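Local coordinates for lectin CEL-I, N-acetyl-D-galactosamine-specific C-type (Cucumaria echinata, PDB 4WQQ), which binds galactose and N-acetylgalactosamine through calcium in its natural form and is here an engineered variant that recognises mannose, at residues T23-E26 with N27-E31; S48-S51 with A52-A56; Q55-V58 with F59-R63. The protein carries 3 engineered substitutions. All coordinates share one frame; numbering follows the deposited sequence.

Contact 1 of 3, residues T23-E26 with N27-E31; sequences TTWE and NAHHE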
loop_
_atom_site.group_PDB
_atom_site.type_symbol
_atom_site.label_atom_id
_atom_site.label_comp_id
_atom_site.label_asym_id
_atom_site.label_seq_id
_atom_site.Cartn_x
_atom_site.Cartn_y
_atom_site.Cartn_z
ATOM N N THR A 23 17.069 7.109 18.343
ATOM C CA THR A 23 17.423 5.727 18.502
ATOM C C THR A 23 18.741 5.426 17.704
ATOM O O THR A 23 19.280 6.264 16.999
ATOM C CB THR A 23 16.225 4.737 18.150
ATOM O OG1 THR A 23 16.498 3.451 18.695
ATOM C CG2 THR A 23 16.013 4.606 16.619
ATOM N N THR A 24 19.237 4.215 17.864
ATOM C CA THR A 24 20.374 3.719 17.135
ATOM C C THR A 24 19.972 3.366 15.690
ATOM O O THR A 24 18.812 3.146 15.411
ATOM C CB THR A 24 20.963 2.484 17.779
ATOM O OG1 THR A 24 19.951 1.451 17.843
ATOM C CG2 THR A 24 21.462 2.777 19.195
ATOM N N TRP A 25 20.943 3.295 14.816
ATOM C CA TRP A 25 20.683 2.928 13.443
ATOM C C TRP A 25 20.073 1.511 13.386
ATOM O O TRP A 25 19.110 1.294 12.665
ATOM C CB TRP A 25 21.919 2.980 12.587
ATOM C CG TRP A 25 21.701 2.730 11.120
ATOM C CD1 TRP A 25 21.495 3.655 10.149
ATOM C CD2 TRP A 25 21.701 1.465 10.455
ATOM N NE1 TRP A 25 21.343 3.046 8.942
ATOM C CE2 TRP A 25 21.487 1.700 9.099
ATOM C CE3 TRP A 25 21.883 0.146 10.873
ATOM C CZ2 TRP A 25 21.458 0.654 8.153
ATOM C CZ3 TRP A 25 21.879 -0.865 9.927
ATOM C CH2 TRP A 25 21.688 -0.609 8.599
ATOM N N GLU A 26 20.653 0.602 14.156
ATOM C CA GLU A 26 20.196 -0.797 14.165
ATOM C C GLU A 26 18.754 -0.854 14.610
ATOM O O GLU A 26 17.931 -1.541 13.987
ATOM C CB GLU A 26 21.082 -1.605 15.111
ATOM C CG GLU A 26 21.504 -2.922 14.512
ATOM C CD GLU A 26 20.668 -4.064 14.993
ATOM O OE1 GLU A 26 21.226 -4.920 15.747
ATOM O OE2 GLU A 26 19.461 -4.100 14.613
ATOM N N ASN A 27 18.376 -0.120 15.646
ATOM C CA ASN A 27 17.008 -0.196 16.083
ATOM C C ASN A 27 16.058 0.546 15.136
ATOM O O ASN A 27 14.977 0.100 14.893
ATOM C CB ASN A 27 16.843 0.344 17.479
ATOM C CG ASN A 27 15.422 0.232 17.956
ATOM O OD1 ASN A 27 14.871 -0.891 18.074
ATOM N ND2 ASN A 27 14.809 1.336 18.197
ATOM N N ALA A 28 16.520 1.671 14.542
ATOM C CA ALA A 28 15.719 2.326 13.511
ATOM C C ALA A 28 15.428 1.350 12.311
ATOM O O ALA A 28 14.334 1.333 11.767
ATOM C CB ALA A 28 16.404 3.585 13.074
ATOM N N HIS A 29 16.438 0.620 11.877
ATOM C CA HIS A 29 16.341 -0.309 10.790
ATOM C C HIS A 29 15.271 -1.351 11.126
ATOM O O HIS A 29 14.351 -1.601 10.330
ATOM C CB HIS A 29 17.697 -0.951 10.556
ATOM C CG HIS A 29 17.720 -1.885 9.395
ATOM N ND1 HIS A 29 18.729 -2.778 9.188
ATOM C CD2 HIS A 29 16.932 -1.951 8.299
ATOM C CE1 HIS A 29 18.491 -3.456 8.068
ATOM N NE2 HIS A 29 17.397 -2.981 7.517
ATOM N N HIS A 30 15.425 -1.955 12.318
ATOM C CA HIS A 30 14.421 -2.875 12.865
ATOM C C HIS A 30 13.008 -2.301 12.875
ATOM O O HIS A 30 12.082 -2.961 12.407
ATOM C CB HIS A 30 14.855 -3.316 14.286
ATOM C CG HIS A 30 13.791 -4.045 15.046
ATOM N ND1 HIS A 30 13.583 -5.409 14.921
ATOM C CD2 HIS A 30 12.858 -3.596 15.909
ATOM C CE1 HIS A 30 12.567 -5.768 15.695
ATOM N NE2 HIS A 30 12.101 -4.687 16.285
ATOM N N GLU A 31 12.816 -1.087 13.395
ATOM C CA GLU A 31 11.523 -0.504 13.502
ATOM C C GLU A 31 10.926 -0.296 12.121
ATOM O O GLU A 31 9.776 -0.645 11.881
ATOM C CB GLU A 31 11.598 0.858 14.209
ATOM C CG GLU A 31 11.730 0.745 15.718
ATOM C CD GLU A 31 10.536 0.073 16.361
ATOM O OE1 GLU A 31 10.762 -0.654 17.344
ATOM O OE2 GLU A 31 9.396 0.264 15.895
#
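T24 caps the start of helix 25-34 by reaching over to N27: its OG1 accepts the N27 backbone N at 3.1 Å. This is a classic N-cap, set where strand 14-23 gives way to the first helix of the C-type lectin domain. OG1 sits between the backbone N and the carbonyl carbon of its own residue, facing into the first turn, where the amide of N27 has no earlier helical carbonyl to use. The regular backbone ladder then begins with A28 N donating to T24 O at 2.9 Å.

The preceding residue grips the same asparagine at its far end. T23 holds OG1 anti to its own N (chi1 -163°), and the hydroxyl accepts ND2 of N27 at 2.8 Å, the two side chains crossing at about a right angle. The oxygen lies tilted 19° out of the amide plane. N27 is thus held by two successive threonine hydroxyls, one at its backbone and one at its amide. The methyl branch of T23 turns the other way and packs CG2 against CB of A28, 3.7 Å off; both residues also touch Y134 of strand 132-140.

One turn along, W25 and H29 run side by side in the same direction. Their rings are inclined by 47°, an oblique meeting, with H29 CB over one face of the indole near its rim. The indole itself is locked from outside: NE1 donates to the carbonyl of I74, Y77 stacks on the ring and W73 meets it edge-to-face. Between the two aromatic side chains the closest approach is from CH2 of W25 to ND1 of H29, 3.7 Å.

Contact 2 of 3, residues S48-S51 with A52-A56; sequences SVHS and AAEQA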
loop_
_atom_site.group_PDB
_atom_site.type_symbol
_atom_site.label_atom_id
_atom_site.label_comp_id
_atom_site.label_asym_id
_atom_site.label_seq_id
_atom_site.Cartn_x
_atom_site.Cartn_y
_atom_site.Cartn_z
ATOM N N SER A 48 15.868 5.129 1.368
ATOM C CA SER A 48 16.960 5.240 0.405
ATOM C C SER A 48 16.700 6.461 -0.452
ATOM O O SER A 48 15.549 6.821 -0.603
ATOM C CB SER A 48 17.050 3.992 -0.422
ATOM O OG SER A 48 15.858 3.762 -1.163
ATOM N N VAL A 49 17.752 7.055 -1.029
ATOM C CA VAL A 49 17.656 8.422 -1.686
ATOM C C VAL A 49 18.274 8.291 -3.073
ATOM O O VAL A 49 19.429 7.899 -3.210
ATOM C CB VAL A 49 18.334 9.508 -0.849
ATOM C CG1 VAL A 49 18.117 10.906 -1.464
ATOM C CG2 VAL A 49 17.718 9.517 0.549
ATOM N N HIS A 50 17.450 8.567 -4.077
ATOM C CA HIS A 50 17.925 8.350 -5.464
ATOM C C HIS A 50 17.970 9.554 -6.376
ATOM O O HIS A 50 18.271 9.352 -7.549
ATOM C CB HIS A 50 17.164 7.206 -6.092
ATOM C CG HIS A 50 17.396 5.930 -5.381
ATOM N ND1 HIS A 50 18.512 5.156 -5.566
ATOM C CD2 HIS A 50 16.660 5.316 -4.415
ATOM C CE1 HIS A 50 18.437 4.097 -4.773
ATOM N NE2 HIS A 50 17.330 4.183 -4.049
ATOM N N SER A 51 17.685 10.726 -5.852
ATOM C CA SER A 51 17.790 11.977 -6.583
ATOM C C SER A 51 17.782 13.171 -5.669
ATOM O O SER A 51 17.403 13.078 -4.497
ATOM C CB SER A 51 16.585 12.075 -7.516
ATOM O OG SER A 51 15.363 12.275 -6.817
ATOM N N ALA A 52 18.062 14.361 -6.223
ATOM C CA ALA A 52 18.013 15.561 -5.458
ATOM C C ALA A 52 16.609 15.837 -5.006
ATOM O O ALA A 52 16.400 16.403 -3.953
ATOM C CB ALA A 52 18.562 16.721 -6.334
ATOM N N ALA A 53 15.632 15.492 -5.842
ATOM C CA ALA A 53 14.252 15.755 -5.532
ATOM C C ALA A 53 13.872 14.882 -4.331
ATOM O O ALA A 53 13.230 15.370 -3.410
ATOM C CB ALA A 53 13.379 15.432 -6.723
ATOM N N GLU A 54 14.269 13.616 -4.373
ATOM C CA GLU A 54 13.968 12.725 -3.219
ATOM C C GLU A 54 14.652 13.225 -1.947
ATOM O O GLU A 54 14.051 13.254 -0.893
ATOM C CB GLU A 54 14.303 11.269 -3.532
ATOM C CG GLU A 54 13.779 10.310 -2.432
ATOM C CD GLU A 54 13.852 8.831 -2.778
ATOM O OE1 GLU A 54 14.683 8.412 -3.645
ATOM O OE2 GLU A 54 13.072 8.077 -2.104
ATOM N N GLN A 55 15.906 13.647 -2.061
ATOM C CA GLN A 55 16.640 14.194 -0.980
ATOM C C GLN A 55 15.893 15.375 -0.388
ATOM O O GLN A 55 15.710 15.483 0.847
ATOM C CB GLN A 55 18.042 14.628 -1.478
ATOM C CG GLN A 55 18.851 15.373 -0.478
ATOM C CD GLN A 55 19.480 14.500 0.605
ATOM O OE1 GLN A 55 19.725 13.304 0.426
ATOM N NE2 GLN A 55 19.758 15.125 1.721
ATOM N N ALA A 56 15.511 16.333 -1.248
ATOM C CA ALA A 56 14.854 17.491 -0.731
ATOM C C ALA A 56 13.518 17.166 -0.090
ATOM O O ALA A 56 13.167 17.773 0.932
ATOM C CB ALA A 56 14.724 18.543 -1.837
#
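Hydrogen bonds tie S51 to E54 and H50 to E54, and they do so in both directions across the start of the helix. OG of S51 accepts the backbone N of E54 at 3.0 Å in a nearly straight bond, while E54 sends its carboxylate back along the incoming chain, where OE1 takes the backbone N of H50 at 2.8 Å. That second bond is less straight, and the N-H comes from above the carboxylate plane, 35° out of it. A fully extended E54 side chain, with chi1 -171° and chi2 170°, gives the carboxylate this reach. From S51 the carbonyl O also accepts Q55 N, which starts the backbone ladder.

S51 is therefore the N-cap of helix 52-65, the second helix of the C-type lectin domain, and the E54 carboxylate bonds back to the loop that enters it from strand 42-46.

Charged and polar neighbours outside the turn settle the carboxylate. OE2 of E54 lies 3.2 Å from the carbonyl O of S48, two acceptors facing each other; the salt bridge from K137 and the hydrogen bond with Y16 OH, both at OE2, would offset that repulsion. S48 OG, which also bonds D89, is a second partner of K137. The imidazole of H50 is turned so that OE1 of E54 lies at its edge, near the ring plane, and its NE2 bonds S91.

The apolar contact is between V49 and Q55, where CG1 of V49 rests 3.7 Å from CB of Q55. The glutamine bends at chi2, bringing the polar OE1 of its amide to 3.5 Å from that same methyl, CG1 of V49. W123 NE1 donates to this OE1, and the carbonyl of G120 takes NE2.

Contact 3 of 3, residues Q55-V58 with F59-R63; sequences QAYV and FNYWR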
loop_
_atom_site.group_PDB
_atom_site.type_symbol
_atom_site.label_atom_id
_atom_site.label_comp_id
_atom_site.label_asym_id
_atom_site.label_seq_id
_atom_site.Cartn_x
_atom_site.Cartn_y
_atom_site.Cartn_z
ATOM N N GLN A 55 15.906 13.647 -2.061
ATOM C CA GLN A 55 16.640 14.194 -0.980
ATOM C C GLN A 55 15.893 15.375 -0.388
ATOM O O GLN A 55 15.710 15.483 0.847
ATOM C CB GLN A 55 18.042 14.628 -1.478
ATOM C CG GLN A 55 18.851 15.373 -0.478
ATOM C CD GLN A 55 19.480 14.500 0.605
ATOM O OE1 GLN A 55 19.725 13.304 0.426
ATOM N NE2 GLN A 55 19.758 15.125 1.721
ATOM N N ALA A 56 15.511 16.333 -1.248
ATOM C CA ALA A 56 14.854 17.491 -0.731
ATOM C C ALA A 56 13.518 17.166 -0.090
ATOM O O ALA A 56 13.167 17.773 0.932
ATOM C CB ALA A 56 14.724 18.543 -1.837
ATOM N N TYR A 57 12.786 16.255 -0.665
ATOM C CA TYR A 57 11.453 15.871 -0.154
ATOM C C TYR A 57 11.632 15.332 1.280
ATOM O O TYR A 57 10.997 15.775 2.242
ATOM C CB TYR A 57 10.801 14.805 -1.029
ATOM C CG TYR A 57 9.611 14.238 -0.284
ATOM C CD1 TYR A 57 8.412 14.921 -0.216
ATOM C CD2 TYR A 57 9.755 13.061 0.465
ATOM C CE1 TYR A 57 7.374 14.459 0.565
ATOM C CE2 TYR A 57 8.726 12.585 1.226
ATOM C CZ TYR A 57 7.541 13.259 1.293
ATOM O OH TYR A 57 6.525 12.718 2.082
ATOM N N VAL A 58 12.602 14.443 1.414
ATOM C CA VAL A 58 12.916 13.839 2.725
ATOM C C VAL A 58 13.359 14.830 3.777
ATOM O O VAL A 58 12.860 14.855 4.876
ATOM C CB VAL A 58 13.939 12.694 2.548
ATOM C CG1 VAL A 58 14.450 12.174 3.914
ATOM C CG2 VAL A 58 13.345 11.554 1.751
ATOM N N PHE A 59 14.295 15.689 3.401
ATOM C CA PHE A 59 14.858 16.656 4.297
ATOM C C PHE A 59 13.736 17.619 4.740
ATOM O O PHE A 59 13.606 17.938 5.948
ATOM C CB PHE A 59 16.027 17.348 3.599
ATOM C CG PHE A 59 16.622 18.469 4.408
ATOM C CD1 PHE A 59 17.404 18.178 5.490
ATOM C CD2 PHE A 59 16.380 19.783 4.083
ATOM C CE1 PHE A 59 17.959 19.179 6.251
ATOM C CE2 PHE A 59 16.873 20.794 4.877
ATOM C CZ PHE A 59 17.693 20.505 5.945
ATOM N N ASN A 60 12.935 18.124 3.767
ATOM C CA ASN A 60 11.918 19.110 4.095
ATOM C C ASN A 60 10.805 18.500 4.980
ATOM O O ASN A 60 10.285 19.139 5.916
ATOM C CB ASN A 60 11.377 19.754 2.805
ATOM C CG ASN A 60 12.491 20.582 2.073
ATOM O OD1 ASN A 60 13.289 21.279 2.726
ATOM N ND2 ASN A 60 12.560 20.472 0.743
ATOM N N TYR A 61 10.513 17.219 4.755
ATOM C CA TYR A 61 9.503 16.552 5.557
ATOM C C TYR A 61 9.972 16.419 7.011
ATOM O O TYR A 61 9.283 16.808 7.975
ATOM C CB TYR A 61 9.199 15.202 4.886
ATOM C CG TYR A 61 8.340 14.191 5.659
ATOM C CD1 TYR A 61 7.392 14.593 6.571
ATOM C CD2 TYR A 61 8.518 12.820 5.458
ATOM C CE1 TYR A 61 6.620 13.681 7.262
ATOM C CE2 TYR A 61 7.735 11.872 6.132
ATOM C CZ TYR A 61 6.811 12.302 7.066
ATOM O OH TYR A 61 5.993 11.453 7.777
ATOM N N TRP A 62 11.193 15.918 7.177
ATOM C CA TRP A 62 11.817 15.804 8.453
ATOM C C TRP A 62 11.821 17.150 9.230
ATOM O O TRP A 62 11.352 17.241 10.365
ATOM C CB TRP A 62 13.244 15.264 8.266
ATOM C CG TRP A 62 14.105 15.392 9.471
ATOM C CD1 TRP A 62 13.732 15.238 10.784
ATOM C CD2 TRP A 62 15.524 15.578 9.488
ATOM N NE1 TRP A 62 14.793 15.350 11.586
ATOM C CE2 TRP A 62 15.911 15.580 10.837
ATOM C CE3 TRP A 62 16.507 15.799 8.489
ATOM C CZ2 TRP A 62 17.224 15.780 11.236
ATOM C CZ3 TRP A 62 17.782 16.026 8.876
ATOM C CH2 TRP A 62 18.148 15.958 10.259
ATOM N N ARG A 63 12.364 18.189 8.565
ATOM C CA ARG A 63 12.592 19.471 9.226
ATOM C C ARG A 63 11.313 20.260 9.437
ATOM O O ARG A 63 11.281 21.132 10.327
ATOM C CB ARG A 63 13.658 20.238 8.473
ATOM C CG ARG A 63 14.993 19.511 8.345
ATOM C CD ARG A 63 15.529 19.044 9.682
ATOM N NE ARG A 63 15.821 20.167 10.558
ATOM C CZ ARG A 63 16.144 20.086 11.839
ATOM N NH1 ARG A 63 16.175 18.936 12.471
ATOM N NH2 ARG A 63 16.434 21.165 12.501
#
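Y57 and Y61, one helical turn apart on helix 52-65, lie side by side and point the same way. The nearest side-chain approach is Y57 OH to Y61 CD2 at 3.9 Å. With ring planes 38° apart and centroids 6.0 Å from each other, they meet obliquely. Both keep CG anti to the backbone N (chi1 167° and 170°), which sends the two rings out on the same flank. Elsewhere on the helix surface N60 swings back along the helix, its CG anti to the carbonyl carbon, and lays its amide beside A56 O. ND2 is 2.8 Å from that oxygen but badly angled for a hydrogen bond; A56 O instead accepts the N60 backbone N at 2.9 Å.

Beneath these side chains run the backbone bonds: F59 N to Q55 O, Y61 N to Y57 O and W62 N to V58 O follow the i to i+4 pattern of an alpha-helix.

Farther out, the N-terminal strands of the C-type lectin fold fix the tyrosines: Y57 meets the ring of Y16 obliquely, and Y61 OH bonds the backbone N of F18. V58 and W62 turn to M135 and to F115 of the sheet, and F59 also touches F115. Chemically, the carbonyls of Q55 to V58 are spent on the ladder, while this part of the helix meets the sheet through apolar side chains and through the hydroxyl of Y61, tied to a strand.

How the contacts relate
Contacts 2 and 3 are parts of one helix, 52-65: contact 2 caps its start, contact 3 continues along it, and Q55 and A56 belong to both, with centres about 9 Å apart. Contact 1 caps helix 25-34, across the chain's centre, about 21 Å from contact 2 and about 19 Å from contact 3, centre to centre. Helices 25-34 and 52-65 pack against strand 132-140, through Y134 and M135 respectively. None of the three binds the sugar: the side chain of W25 stays about 12 Å from the bound mannose and about 11 Å from a calcium ion, that of W62 about 13 Å from mannose. R116 of the pocket lies about 6 Å from W62 and about 8 Å from Q55, between side chains.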